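Local atomic coordinates of viral structural protein 4 (PDB entry 6TZ0), a protein that binds GTP and probably assists the RNA-dependent RNA polymerase during transcription inside the capsid of a cytoplasmic polyhedrosis virus. Residues Lys11-His23 and Gly189-Lys203. Residues are numbered along the deposited sequence; the frame is centred on the assembly and turned at random.
Sequences KLYEEYGLYLRPH and GIADFSDTYLRSYFK
A single beta bridge between L20 and F202 joins the extended chain after the Schellman motif of G17, at the end of helix 10-15, to the chain that follows helix 196-201. K203 N gives Y19 O a nearly straight hydrogen bond of 2.7 Å, while the return bond from R21 N to Y201 O is weak. Beside this bridge, L18 packs over one face of the F202 ring: its CD2 stands 3.8 Å from the ring centroid, a CH-pi contact close to the ring normal. The same methyl meets L198 CD2, and the other branch, CD1, lies 3.6 Å from F193 CE1; the fork of L18 is thus shared among three neighbours, F202 and L198 at CD2 and F193 at CD1. Y13 reaches F202 CZ with CD1, the two rings nearly parallel but slid apart, and L20 CD2 touches F202 CE1 at 3.8 Å.

R21, with CG anti to the backbone N (chi1 -172°) and its chain bent at chi3, brings NH2 to R199 O (2.7 Å) and F202 O (2.8 Å), two weak bonds, both well bent at the hydrogen. K203, bent only at its last torsion, turns NZ back for a weak bond to L20 O.

The Y13 hydroxyl is bonded to I4 O and Y164 OH, that of Y19 to F250 O. L20 and Y201 lean on helix 41-60, whereas F193 touches strand 204-208 and A191 strand 182-184.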
loop_
_atom_site.group_PDB
_atom_site.type_symbol
_atom_site.label_atom_id
_atom_site.label_comp_id
_atom_site.label_asym_id
_atom_site.label_seq_id
_atom_site.Cartn_x
_atom_site.Cartn_y
_atom_site.Cartn_z
ATOM N N LYS B 11 5.806 -35.915 32.301
ATOM C CA LYS B 11 4.908 -36.744 31.505
ATOM C C LYS B 11 5.105 -36.514 30.011
ATOM O O LYS B 11 4.977 -37.453 29.211
ATOM C CB LYS B 11 3.469 -36.444 31.919
ATOM C CG LYS B 11 2.439 -37.402 31.390
ATOM C CD LYS B 11 2.640 -38.775 31.995
ATOM C CE LYS B 11 2.409 -38.749 33.498
ATOM N NZ LYS B 11 0.984 -38.498 33.840
ATOM N N LEU B 12 5.434 -35.277 29.626
ATOM C CA LEU B 12 5.769 -34.964 28.240
ATOM C C LEU B 12 7.019 -35.704 27.788
ATOM O O LEU B 12 7.099 -36.163 26.645
ATOM C CB LEU B 12 5.964 -33.458 28.083
ATOM C CG LEU B 12 6.404 -32.955 26.708
ATOM C CD1 LEU B 12 5.328 -33.190 25.665
ATOM C CD2 LEU B 12 6.811 -31.502 26.771
ATOM N N TYR B 13 8.006 -35.832 28.673
ATOM C CA TYR B 13 9.188 -36.607 28.333
ATOM C C TYR B 13 8.907 -38.101 28.363
ATOM O O TYR B 13 9.546 -38.856 27.626
ATOM C CB TYR B 13 10.337 -36.250 29.268
ATOM C CG TYR B 13 10.951 -34.906 28.974
ATOM C CD1 TYR B 13 11.936 -34.769 28.010
ATOM C CD2 TYR B 13 10.530 -33.770 29.644
ATOM C CE1 TYR B 13 12.492 -33.544 27.736
ATOM C CE2 TYR B 13 11.083 -32.539 29.372
ATOM C CZ TYR B 13 12.066 -32.437 28.421
ATOM O OH TYR B 13 12.617 -31.216 28.144
ATOM N N GLU B 14 7.956 -38.544 29.191
ATOM C CA GLU B 14 7.562 -39.951 29.175
ATOM C C GLU B 14 6.882 -40.316 27.868
ATOM O O GLU B 14 6.932 -41.472 27.436
ATOM C CB GLU B 14 6.631 -40.266 30.344
ATOM C CG GLU B 14 7.267 -40.185 31.710
ATOM C CD GLU B 14 6.341 -40.652 32.801
ATOM O OE1 GLU B 14 5.157 -40.905 32.507
ATOM O OE2 GLU B 14 6.801 -40.782 33.954
ATOM N N GLU B 15 6.216 -39.344 27.243
ATOM C CA GLU B 15 5.614 -39.550 25.929
ATOM C C GLU B 15 6.661 -39.879 24.869
ATOM O O GLU B 15 6.431 -40.724 23.997
ATOM C CB GLU B 15 4.834 -38.298 25.546
ATOM C CG GLU B 15 4.173 -38.326 24.202
ATOM C CD GLU B 15 3.464 -37.025 23.902
ATOM O OE1 GLU B 15 3.491 -36.128 24.770
ATOM O OE2 GLU B 15 2.894 -36.891 22.798
ATOM N N TYR B 16 7.827 -39.238 24.940
ATOM C CA TYR B 16 8.907 -39.456 23.984
ATOM C C TYR B 16 9.676 -40.748 24.222
ATOM O O TYR B 16 10.602 -41.040 23.459
ATOM C CB TYR B 16 9.866 -38.270 24.032
ATOM C CG TYR B 16 9.337 -37.036 23.355
ATOM C CD1 TYR B 16 8.496 -37.133 22.270
ATOM C CD2 TYR B 16 9.620 -35.775 23.851
ATOM C CE1 TYR B 16 7.992 -36.010 21.651
ATOM C CE2 TYR B 16 9.113 -34.638 23.243
ATOM C CZ TYR B 16 8.296 -34.768 22.142
ATOM O OH TYR B 16 7.781 -33.658 21.520
ATOM N N GLY B 17 9.316 -41.528 25.234
ATOM C CA GLY B 17 10.063 -42.712 25.584
ATOM C C GLY B 17 11.214 -42.467 26.526
ATOM O O GLY B 17 12.167 -43.250 26.535
ATOM N N LEU B 18 11.151 -41.408 27.328
ATOM C CA LEU B 18 12.258 -40.965 28.163
ATOM C C LEU B 18 11.799 -40.941 29.609
ATOM O O LEU B 18 10.821 -40.268 29.940
ATOM C CB LEU B 18 12.736 -39.576 27.738
ATOM C CG LEU B 18 13.696 -39.332 26.576
ATOM C CD1 LEU B 18 13.112 -39.679 25.247
ATOM C CD2 LEU B 18 13.995 -37.870 26.580
ATOM N N TYR B 19 12.504 -41.668 30.465
ATOM C CA TYR B 19 12.173 -41.788 31.875
ATOM C C TYR B 19 13.328 -41.269 32.712
ATOM O O TYR B 19 14.487 -41.570 32.424
ATOM C CB TYR B 19 11.892 -43.242 32.227
ATOM C CG TYR B 19 10.599 -43.756 31.664
ATOM C CD1 TYR B 19 9.555 -42.904 31.399
ATOM C CD2 TYR B 19 10.445 -45.082 31.331
ATOM C CE1 TYR B 19 8.378 -43.367 30.872
ATOM C CE2 TYR B 19 9.262 -45.548 30.803
ATOM C CZ TYR B 19 8.234 -44.678 30.577
ATOM O OH TYR B 19 7.044 -45.107 30.046
ATOM N N LEU B 20 13.009 -40.490 33.742
ATOM C CA LEU B 20 14.043 -39.929 34.600
ATOM C C LEU B 20 14.745 -41.017 35.397
ATOM O O LEU B 20 14.113 -41.937 35.922
ATOM C CB LEU B 20 13.462 -38.885 35.556
ATOM C CG LEU B 20 13.098 -37.510 34.999
ATOM C CD1 LEU B 20 12.407 -36.679 36.056
ATOM C CD2 LEU B 20 14.344 -36.806 34.521
ATOM N N ARG B 21 16.056 -40.913 35.454
ATOM C CA ARG B 21 16.859 -41.817 36.255
ATOM C C ARG B 21 16.673 -41.457 37.726
ATOM O O ARG B 21 16.674 -40.269 38.062
ATOM C CB ARG B 21 18.315 -41.688 35.812
ATOM C CG ARG B 21 19.271 -42.687 36.395
ATOM C CD ARG B 21 20.610 -42.599 35.711
ATOM N NE ARG B 21 20.518 -43.039 34.327
ATOM C CZ ARG B 21 21.506 -42.930 33.451
ATOM N NH1 ARG B 21 22.663 -42.396 33.822
ATOM N NH2 ARG B 21 21.341 -43.354 32.207
ATOM N N PRO B 22 16.478 -42.432 38.617
ATOM C CA PRO B 22 16.059 -42.113 39.989
ATOM C C PRO B 22 17.164 -41.462 40.803
ATOM O O PRO B 22 18.349 -41.518 40.477
ATOM C CB PRO B 22 15.677 -43.477 40.569
ATOM C CG PRO B 22 16.459 -44.443 39.779
ATOM C CD PRO B 22 16.521 -43.885 38.394
ATOM N N HIS B 23 16.742 -40.825 41.890
ATOM C CA HIS B 23 17.634 -40.018 42.710
ATOM C C HIS B 23 17.989 -40.739 44.008
ATOM O O HIS B 23 18.683 -41.757 44.001
ATOM C CB HIS B 23 16.988 -38.666 43.017
ATOM C CG HIS B 23 16.608 -37.889 41.795
ATOM N ND1 HIS B 23 17.535 -37.255 40.997
ATOM C CD2 HIS B 23 15.401 -37.651 41.230
ATOM C CE1 HIS B 23 16.915 -36.658 39.994
ATOM N NE2 HIS B 23 15.619 -36.883 40.113
ATOM N N GLY B 189 9.725 -38.860 15.006
ATOM C CA GLY B 189 9.128 -38.293 16.187
ATOM C C GLY B 189 9.750 -38.749 17.483
ATOM O O GLY B 189 9.258 -38.373 18.551
ATOM N N ILE B 190 10.808 -39.549 17.426
ATOM C CA ILE B 190 11.488 -40.059 18.606
ATOM C C ILE B 190 12.925 -39.573 18.561
ATOM O O ILE B 190 13.638 -39.829 17.585
ATOM C CB ILE B 190 11.424 -41.590 18.677
ATOM C CG1 ILE B 190 9.980 -42.046 18.848
ATOM C CG2 ILE B 190 12.268 -42.104 19.815
ATOM C CD1 ILE B 190 9.801 -43.523 18.736
ATOM N N ALA B 191 13.345 -38.868 19.608
ATOM C CA ALA B 191 14.711 -38.372 19.677
ATOM C C ALA B 191 15.668 -39.528 19.905
ATOM O O ALA B 191 15.345 -40.484 20.611
ATOM C CB ALA B 191 14.851 -37.345 20.795
ATOM N N ASP B 192 16.842 -39.452 19.283
ATOM C CA ASP B 192 17.782 -40.560 19.356
ATOM C C ASP B 192 18.397 -40.667 20.746
ATOM O O ASP B 192 18.927 -39.695 21.290
ATOM C CB ASP B 192 18.865 -40.431 18.288
ATOM C CG ASP B 192 19.503 -39.071 18.258
ATOM O OD1 ASP B 192 18.973 -38.152 18.903
ATOM O OD2 ASP B 192 20.554 -38.926 17.602
ATOM N N PHE B 193 18.322 -41.864 21.314
ATOM C CA PHE B 193 18.667 -42.107 22.704
ATOM C C PHE B 193 20.167 -42.163 22.950
ATOM O O PHE B 193 20.582 -42.292 24.105
ATOM C CB PHE B 193 18.024 -43.414 23.157
ATOM C CG PHE B 193 16.529 -43.407 23.082
ATOM C CD1 PHE B 193 15.771 -42.798 24.065
ATOM C CD2 PHE B 193 15.879 -44.019 22.031
ATOM C CE1 PHE B 193 14.396 -42.805 23.997
ATOM C CE2 PHE B 193 14.508 -44.024 21.960
ATOM C CZ PHE B 193 13.766 -43.416 22.943
ATOM N N SER B 194 20.986 -42.064 21.909
ATOM C CA SER B 194 22.430 -42.147 22.045
ATOM C C SER B 194 23.087 -40.790 22.225
ATOM O O SER B 194 24.315 -40.701 22.167
ATOM C CB SER B 194 23.031 -42.850 20.831
ATOM O OG SER B 194 22.840 -42.078 19.660
ATOM N N ASP B 195 22.307 -39.736 22.432
ATOM C CA ASP B 195 22.883 -38.439 22.737
ATOM C C ASP B 195 23.477 -38.455 24.142
ATOM O O ASP B 195 23.111 -39.273 24.985
ATOM C CB ASP B 195 21.829 -37.341 22.629
ATOM C CG ASP B 195 22.438 -35.955 22.590
ATOM O OD1 ASP B 195 23.675 -35.842 22.498
ATOM O OD2 ASP B 195 21.695 -34.977 22.716
ATOM N N THR B 196 24.415 -37.534 24.376
ATOM C CA THR B 196 25.100 -37.447 25.661
ATOM C C THR B 196 24.138 -37.085 26.785
ATOM O O THR B 196 24.151 -37.710 27.852
ATOM C CB THR B 196 26.215 -36.410 25.570
ATOM O OG1 THR B 196 27.082 -36.748 24.485
ATOM C CG2 THR B 196 27.024 -36.376 26.847
ATOM N N TYR B 197 23.274 -36.098 26.552
ATOM C CA TYR B 197 22.370 -35.639 27.596
ATOM C C TYR B 197 21.246 -36.631 27.843
ATOM O O TYR B 197 20.840 -36.837 28.991
ATOM C CB TYR B 197 21.797 -34.282 27.222
ATOM C CG TYR B 197 22.851 -33.229 27.064
ATOM C CD1 TYR B 197 23.458 -32.661 28.169
ATOM C CD2 TYR B 197 23.225 -32.790 25.808
ATOM C CE1 TYR B 197 24.422 -31.693 28.022
ATOM C CE2 TYR B 197 24.181 -31.822 25.651
ATOM C CZ TYR B 197 24.778 -31.279 26.760
ATOM O OH TYR B 197 25.736 -30.312 26.600
ATOM N N LEU B 198 20.738 -37.259 26.786
ATOM C CA LEU B 198 19.678 -38.238 26.956
ATOM C C LEU B 198 20.189 -39.548 27.532
ATOM O O LEU B 198 19.402 -40.300 28.112
ATOM C CB LEU B 198 18.978 -38.491 25.622
ATOM C CG LEU B 198 18.341 -37.261 24.971
ATOM C CD1 LEU B 198 17.652 -37.619 23.667
ATOM C CD2 LEU B 198 17.394 -36.558 25.913
ATOM N N ARG B 199 21.484 -39.841 27.386
ATOM C CA ARG B 199 22.062 -40.995 28.063
ATOM C C ARG B 199 22.373 -40.673 29.516
ATOM O O ARG B 199 22.219 -41.529 30.393
ATOM C CB ARG B 199 23.335 -41.448 27.351
ATOM C CG ARG B 199 23.905 -42.762 27.842
ATOM C CD ARG B 199 25.296 -42.983 27.277
ATOM N NE ARG B 199 25.307 -43.112 25.826
ATOM C CZ ARG B 199 25.148 -44.262 25.186
ATOM N NH1 ARG B 199 25.176 -44.295 23.862
ATOM N NH2 ARG B 199 24.972 -45.383 25.874
ATOM N N SER B 200 22.793 -39.437 29.790
ATOM C CA SER B 200 23.206 -39.072 31.139
ATOM C C SER B 200 22.029 -38.791 32.064
ATOM O O SER B 200 22.115 -39.078 33.261
ATOM C CB SER B 200 24.127 -37.857 31.087
ATOM O OG SER B 200 23.429 -36.723 30.618
ATOM N N TYR B 201 20.932 -38.244 31.547
ATOM C CA TYR B 201 19.817 -37.817 32.383
ATOM C C TYR B 201 18.674 -38.813 32.439
ATOM O O TYR B 201 17.954 -38.849 33.438
ATOM C CB TYR B 201 19.277 -36.476 31.887
ATOM C CG TYR B 201 20.153 -35.296 32.210
ATOM C CD1 TYR B 201 20.957 -35.290 33.332
ATOM C CD2 TYR B 201 20.227 -34.217 31.352
ATOM C CE1 TYR B 201 21.764 -34.212 33.617
ATOM C CE2 TYR B 201 21.036 -33.143 31.624
ATOM C CZ TYR B 201 21.804 -33.147 32.755
ATOM O OH TYR B 201 22.616 -32.073 33.031
ATOM N N PHE B 202 18.486 -39.618 31.405
ATOM C CA PHE B 202 17.326 -40.484 31.304
ATOM C C PHE B 202 17.741 -41.948 31.317
ATOM O O PHE B 202 18.914 -42.289 31.172
ATOM C CB PHE B 202 16.525 -40.166 30.038
ATOM C CG PHE B 202 15.844 -38.832 30.077
ATOM C CD1 PHE B 202 14.634 -38.683 30.723
ATOM C CD2 PHE B 202 16.419 -37.725 29.479
ATOM C CE1 PHE B 202 14.008 -37.465 30.765
ATOM C CE2 PHE B 202 15.791 -36.500 29.522
ATOM C CZ PHE B 202 14.587 -36.374 30.165
ATOM N N LYS B 203 16.753 -42.818 31.503
ATOM C CA LYS B 203 16.982 -44.246 31.344
ATOM C C LYS B 203 17.151 -44.589 29.872
ATOM O O LYS B 203 16.410 -44.099 29.018
ATOM C CB LYS B 203 15.819 -45.044 31.921
ATOM C CG LYS B 203 15.667 -44.977 33.413
ATOM C CD LYS B 203 14.505 -45.836 33.844
ATOM C CE LYS B 203 14.462 -46.011 35.341
ATOM N NZ LYS B 203 14.148 -44.743 36.028
#